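Transcriptional regulator ComR (Streptococcus vestibularis F0396, PDB 6HU8) probably binds DNA as a competence transcription regulator of the RNPP family, pairing a helix-turn-helix domain with a peptide-binding TPR domain. Local coordinates at residues F158-F170 / Y202-L216. Residues are numbered along the deposited sequence; the frame is centred on the assembly and turned at random.
Sequences FSTNDLLVIDYYF and YNIALFNDLMAIAGL
Leu163 is a knob dropped into the hole made by Tyr202, Ala205, Leu206 and Asp209. Its CD1 lies over one face of the Tyr202 ring, 3.7 Å from the centroid in a CH-pi contact. A chi1 of -178° swings the Tyr202 ring toward the start of the facing helix, where Phe158 O lies at its edge, in plane, and accepts from OH at 2.9 Å. As a second knob, the carboxylate end of Asp209 reaches in among Leu163, Ile166, Asp167 and Phe170. Its OD2 comes within 2.6 Å of Leu163 O, so the buried acid probably carries a proton, which the neighbouring Asp167 carboxylate, OD1 to Asp209 OD1 3.6 Å, would probably also favour. A water lies 2.9 Å from both Asp167 OD2 and Ala205 O and bridges the two helices. The third knob is Phe170, whose CZ meets Ile213 CG1 at 3.4 Å while CD2 rests on Ala212 CB and CD1 on Leu216 CD1. Farther out, a capping box of Ser159 and Asp162 begins helix 160-173, and Ile187 of helix 181-192 backs Phe170. Helical segments 160-170 and 202-216, 23° from parallel, pack side by side as in the alpha-helical superhelix of TPR-type domains, consistent with the ComR tetratricopeptide family.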
loop_
_atom_site.group_PDB
_atom_site.type_symbol
_atom_site.label_atom_id
_atom_site.label_comp_id
_atom_site.label_asym_id
_atom_site.label_seq_id
_atom_site.Cartn_x
_atom_site.Cartn_y
_atom_site.Cartn_z
ATOM N N PHE A 158 -10.351 1.649 -3.453
ATOM C CA PHE A 158 -8.936 1.260 -3.489
ATOM C C PHE A 158 -8.775 -0.251 -3.589
ATOM O O PHE A 158 -9.451 -0.981 -2.881
ATOM C CB PHE A 158 -8.201 1.735 -2.220
ATOM C CG PHE A 158 -8.126 3.234 -2.058
ATOM C CD1 PHE A 158 -7.929 4.057 -3.151
ATOM C CD2 PHE A 158 -8.246 3.808 -0.801
ATOM C CE1 PHE A 158 -7.857 5.429 -3.001
ATOM C CE2 PHE A 158 -8.168 5.186 -0.638
ATOM C CZ PHE A 158 -7.972 5.996 -1.745
ATOM N N SER A 159 -7.864 -0.702 -4.445
ATOM C CA SER A 159 -7.458 -2.096 -4.505
ATOM C C SER A 159 -6.331 -2.352 -3.513
ATOM O O SER A 159 -5.817 -1.423 -2.889
ATOM C CB SER A 159 -6.980 -2.459 -5.910
ATOM O OG SER A 159 -5.837 -1.671 -6.257
ATOM N N THR A 160 -5.905 -3.605 -3.417
ATOM C CA THR A 160 -4.772 -3.933 -2.564
ATOM C C THR A 160 -3.533 -3.202 -3.049
ATOM O O THR A 160 -2.842 -2.577 -2.236
ATOM C CB THR A 160 -4.503 -5.446 -2.506
ATOM O OG1 THR A 160 -5.683 -6.112 -2.060
ATOM C CG2 THR A 160 -3.380 -5.744 -1.521
ATOM N N ASN A 161 -3.258 -3.229 -4.359
ATOM C CA ASN A 161 -2.119 -2.466 -4.876
ATOM C C ASN A 161 -2.247 -0.976 -4.548
ATOM O O ASN A 161 -1.255 -0.334 -4.183
ATOM C CB ASN A 161 -1.945 -2.628 -6.403
ATOM C CG ASN A 161 -1.457 -4.004 -6.794
ATOM O OD1 ASN A 161 -0.960 -4.765 -5.961
ATOM N ND2 ASN A 161 -1.588 -4.330 -8.074
ATOM N N ASP A 162 -3.451 -0.424 -4.690
ATOM C CA ASP A 162 -3.681 0.987 -4.334
ATOM C C ASP A 162 -3.315 1.258 -2.870
ATOM O O ASP A 162 -2.658 2.262 -2.546
ATOM C CB ASP A 162 -5.145 1.387 -4.548
ATOM C CG ASP A 162 -5.552 1.392 -6.004
ATOM O OD1 ASP A 162 -4.666 1.498 -6.882
ATOM O OD2 ASP A 162 -6.775 1.299 -6.259
ATOM N N LEU A 163 -3.759 0.357 -1.990
ATOM C CA LEU A 163 -3.490 0.475 -0.557
ATOM C C LEU A 163 -2.001 0.445 -0.280
ATOM O O LEU A 163 -1.526 1.117 0.634
ATOM C CB LEU A 163 -4.186 -0.639 0.227
ATOM C CG LEU A 163 -5.710 -0.533 0.300
ATOM C CD1 LEU A 163 -6.240 -1.643 1.170
ATOM C CD2 LEU A 163 -6.158 0.815 0.836
ATOM N N LEU A 164 -1.254 -0.310 -1.079
ATOM C CA LEU A 164 0.184 -0.382 -0.868
ATOM C C LEU A 164 0.889 0.881 -1.391
ATOM O O LEU A 164 1.860 1.337 -0.796
ATOM C CB LEU A 164 0.753 -1.649 -1.507
ATOM C CG LEU A 164 0.285 -2.919 -0.774
ATOM C CD1 LEU A 164 0.728 -4.181 -1.493
ATOM C CD2 LEU A 164 0.774 -2.942 0.653
ATOM N N VAL A 165 0.417 1.438 -2.504
ATOM C CA VAL A 165 0.931 2.731 -2.953
ATOM C C VAL A 165 0.694 3.761 -1.844
ATOM O O VAL A 165 1.558 4.587 -1.522
ATOM C CB VAL A 165 0.251 3.195 -4.264
ATOM C CG1 VAL A 165 0.636 4.632 -4.584
ATOM C CG2 VAL A 165 0.598 2.246 -5.431
ATOM N N ILE A 166 -0.496 3.706 -1.265
ATOM C CA ILE A 166 -0.865 4.630 -0.193
ATOM C C ILE A 166 0.025 4.397 1.032
ATOM O O ILE A 166 0.361 5.334 1.758
ATOM C CB ILE A 166 -2.361 4.484 0.182
ATOM C CG1 ILE A 166 -3.233 5.011 -0.957
ATOM C CG2 ILE A 166 -2.682 5.236 1.488
ATOM C CD1 ILE A 166 -4.720 4.821 -0.745
ATOM N N ASP A 167 0.431 3.152 1.251
ATOM C CA ASP A 167 1.408 2.872 2.297
ATOM C C ASP A 167 2.737 3.604 2.013
ATOM O O ASP A 167 3.314 4.240 2.910
ATOM C CB ASP A 167 1.632 1.364 2.415
ATOM C CG ASP A 167 2.004 0.937 3.812
ATOM O OD1 ASP A 167 2.178 1.818 4.687
ATOM O OD2 ASP A 167 2.118 -0.287 4.028
ATOM N N TYR A 168 3.206 3.535 0.765
ATOM C CA TYR A 168 4.468 4.183 0.379
ATOM C C TYR A 168 4.368 5.700 0.544
ATOM O O TYR A 168 5.346 6.374 0.917
ATOM C CB TYR A 168 4.840 3.838 -1.067
ATOM C CG TYR A 168 6.322 3.876 -1.370
ATOM C CD1 TYR A 168 7.249 3.319 -0.489
ATOM C CD2 TYR A 168 6.799 4.446 -2.552
ATOM C CE1 TYR A 168 8.607 3.341 -0.772
ATOM C CE2 TYR A 168 8.154 4.465 -2.849
ATOM C CZ TYR A 168 9.052 3.917 -1.956
ATOM O OH TYR A 168 10.391 3.934 -2.254
ATOM N N TYR A 169 3.186 6.235 0.260
ATOM C CA TYR A 169 2.927 7.658 0.471
ATOM C C TYR A 169 3.114 8.023 1.951
ATOM O O TYR A 169 3.878 8.937 2.276
ATOM C CB TYR A 169 1.518 8.029 -0.023
ATOM C CG TYR A 169 0.978 9.322 0.570
ATOM C CD1 TYR A 169 1.625 10.545 0.350
ATOM C CD2 TYR A 169 -0.183 9.321 1.340
ATOM C CE1 TYR A 169 1.134 11.730 0.899
ATOM C CE2 TYR A 169 -0.680 10.508 1.903
ATOM C CZ TYR A 169 -0.015 11.702 1.675
ATOM O OH TYR A 169 -0.497 12.870 2.217
ATOM N N PHE A 170 2.441 7.305 2.851
ATOM C CA PHE A 170 2.599 7.552 4.288
ATOM C C PHE A 170 4.058 7.421 4.713
ATOM O O PHE A 170 4.549 8.192 5.550
ATOM C CB PHE A 170 1.716 6.599 5.101
ATOM C CG PHE A 170 0.249 6.845 4.915
ATOM C CD1 PHE A 170 -0.233 8.144 4.771
ATOM C CD2 PHE A 170 -0.646 5.796 4.879
ATOM C CE1 PHE A 170 -1.586 8.397 4.600
ATOM C CE2 PHE A 170 -2.008 6.042 4.711
ATOM C CZ PHE A 170 -2.474 7.342 4.559
ATOM N N TYR A 202 -6.235 -8.090 1.778
ATOM C CA TYR A 202 -6.702 -6.720 1.601
ATOM C C TYR A 202 -6.802 -6.023 2.953
ATOM O O TYR A 202 -6.375 -4.862 3.122
ATOM C CB TYR A 202 -8.060 -6.692 0.885
ATOM C CG TYR A 202 -8.577 -5.284 0.631
ATOM C CD1 TYR A 202 -8.245 -4.597 -0.532
ATOM C CD2 TYR A 202 -9.386 -4.642 1.559
ATOM C CE1 TYR A 202 -8.715 -3.318 -0.765
ATOM C CE2 TYR A 202 -9.852 -3.364 1.335
ATOM C CZ TYR A 202 -9.515 -2.706 0.174
ATOM O OH TYR A 202 -9.974 -1.424 -0.048
ATOM N N ASN A 203 -7.364 -6.732 3.924
ATOM C CA ASN A 203 -7.563 -6.153 5.243
ATOM C C ASN A 203 -6.240 -5.902 5.950
ATOM O O ASN A 203 -6.133 -4.966 6.734
ATOM C CB ASN A 203 -8.457 -7.044 6.092
ATOM C CG ASN A 203 -9.879 -7.065 5.593
ATOM O OD1 ASN A 203 -10.277 -6.213 4.800
ATOM N ND2 ASN A 203 -10.655 -8.035 6.047
ATOM N N ILE A 204 -5.226 -6.716 5.674
ATOM C CA ILE A 204 -3.921 -6.455 6.277
ATOM C C ILE A 204 -3.304 -5.174 5.693
ATOM O O ILE A 204 -2.747 -4.363 6.431
ATOM C CB ILE A 204 -2.973 -7.640 6.096
ATOM C CG1 ILE A 204 -3.446 -8.787 6.996
ATOM C CG2 ILE A 204 -1.577 -7.267 6.498
ATOM C CD1 ILE A 204 -2.476 -9.945 7.117
ATOM N N ALA A 205 -3.412 -4.986 4.378
ATOM C CA ALA A 205 -2.903 -3.768 3.759
ATOM C C ALA A 205 -3.686 -2.579 4.273
ATOM O O ALA A 205 -3.115 -1.535 4.577
ATOM C CB ALA A 205 -2.975 -3.850 2.221
ATOM N N LEU A 206 -4.999 -2.730 4.375
ATOM C CA LEU A 206 -5.831 -1.637 4.876
ATOM C C LEU A 206 -5.525 -1.343 6.349
ATOM O O LEU A 206 -5.446 -0.172 6.777
ATOM C CB LEU A 206 -7.312 -1.975 4.685
ATOM C CG LEU A 206 -8.331 -0.990 5.260
ATOM C CD1 LEU A 206 -8.294 0.335 4.513
ATOM C CD2 LEU A 206 -9.742 -1.587 5.274
ATOM N N PHE A 207 -5.339 -2.407 7.127
ATOM C CA PHE A 207 -5.020 -2.240 8.533
ATOM C C PHE A 207 -3.704 -1.468 8.694
ATOM O O PHE A 207 -3.605 -0.555 9.513
ATOM C CB PHE A 207 -4.930 -3.596 9.237
ATOM C CG PHE A 207 -4.639 -3.486 10.702
ATOM C CD1 PHE A 207 -5.667 -3.290 11.603
ATOM C CD2 PHE A 207 -3.337 -3.555 11.173
ATOM C CE1 PHE A 207 -5.405 -3.170 12.968
ATOM C CE2 PHE A 207 -3.062 -3.428 12.522
ATOM C CZ PHE A 207 -4.096 -3.230 13.425
ATOM N N ASN A 208 -2.698 -1.832 7.905
ATOM C CA ASN A 208 -1.393 -1.190 8.011
ATOM C C ASN A 208 -1.426 0.278 7.564
ATOM O O ASN A 208 -0.702 1.119 8.101
ATOM C CB ASN A 208 -0.365 -1.979 7.196
ATOM C CG ASN A 208 0.063 -3.251 7.894
ATOM O OD1 ASN A 208 0.061 -3.315 9.125
ATOM N ND2 ASN A 208 0.430 -4.273 7.122
ATOM N N ASP A 209 -2.264 0.588 6.579
ATOM C CA ASP A 209 -2.472 1.984 6.207
ATOM C C ASP A 209 -3.159 2.757 7.323
ATOM O O ASP A 209 -2.825 3.898 7.593
ATOM C CB ASP A 209 -3.306 2.089 4.943
ATOM C CG ASP A 209 -2.494 1.841 3.698
ATOM O OD1 ASP A 209 -1.290 1.541 3.823
ATOM O OD2 ASP A 209 -3.069 1.950 2.606
ATOM N N LEU A 210 -4.150 2.141 7.944
ATOM C CA LEU A 210 -4.824 2.781 9.072
ATOM C C LEU A 210 -3.849 3.000 10.233
ATOM O O LEU A 210 -3.873 4.051 10.889
ATOM C CB LEU A 210 -6.018 1.937 9.501
ATOM C CG LEU A 210 -7.210 2.001 8.546
ATOM C CD1 LEU A 210 -8.191 0.900 8.847
ATOM C CD2 LEU A 210 -7.877 3.351 8.661
ATOM N N MET A 211 -2.981 2.020 10.494
ATOM C CA MET A 211 -1.988 2.203 11.549
ATOM C C MET A 211 -1.100 3.398 11.241
ATOM O O MET A 211 -0.784 4.178 12.149
ATOM C CB MET A 211 -1.134 0.946 11.755
ATOM C CG MET A 211 -1.864 -0.202 12.507
ATOM S SD MET A 211 -2.228 0.093 14.253
ATOM C CE MET A 211 -0.621 -0.228 14.986
ATOM N N ALA A 212 -0.702 3.531 9.973
ATOM C CA ALA A 212 0.157 4.636 9.522
ATOM C C ALA A 212 -0.503 5.997 9.731
ATOM O O ALA A 212 0.145 6.949 10.157
ATOM C CB ALA A 212 0.536 4.461 8.023
ATOM N N ILE A 213 -1.784 6.080 9.391
ATOM C CA ILE A 213 -2.590 7.278 9.605
ATOM C C ILE A 213 -2.612 7.680 11.083
ATOM O O ILE A 213 -2.435 8.847 11.433
ATOM C CB ILE A 213 -4.027 7.029 9.096
ATOM C CG1 ILE A 213 -4.033 6.938 7.562
ATOM C CG2 ILE A 213 -4.996 8.071 9.629
ATOM C CD1 ILE A 213 -5.312 6.380 6.962
ATOM N N ALA A 214 -2.805 6.703 11.961
ATOM C CA ALA A 214 -2.947 6.994 13.392
ATOM C C ALA A 214 -1.627 7.486 13.959
ATOM O O ALA A 214 -1.589 8.469 14.699
ATOM C CB ALA A 214 -3.431 5.766 14.134
ATOM N N GLY A 215 -0.531 6.833 13.590
ATOM C CA GLY A 215 0.774 7.323 14.003
ATOM C C GLY A 215 1.072 8.717 13.461
ATOM O O GLY A 215 1.661 9.557 14.157
ATOM N N LEU A 216 0.667 8.973 12.217
ATOM C CA LEU A 216 0.908 10.271 11.599
ATOM C C LEU A 216 0.031 11.367 12.179
ATOM O O LEU A 216 0.505 12.485 12.417
ATOM C CB LEU A 216 0.698 10.192 10.084
ATOM C CG LEU A 216 1.864 9.562 9.325
ATOM C CD1 LEU A 216 1.470 9.306 7.865
ATOM C CD2 LEU A 216 3.093 10.464 9.430
HETATM O O HOH W 1 -0.507 -1.406 3.361
#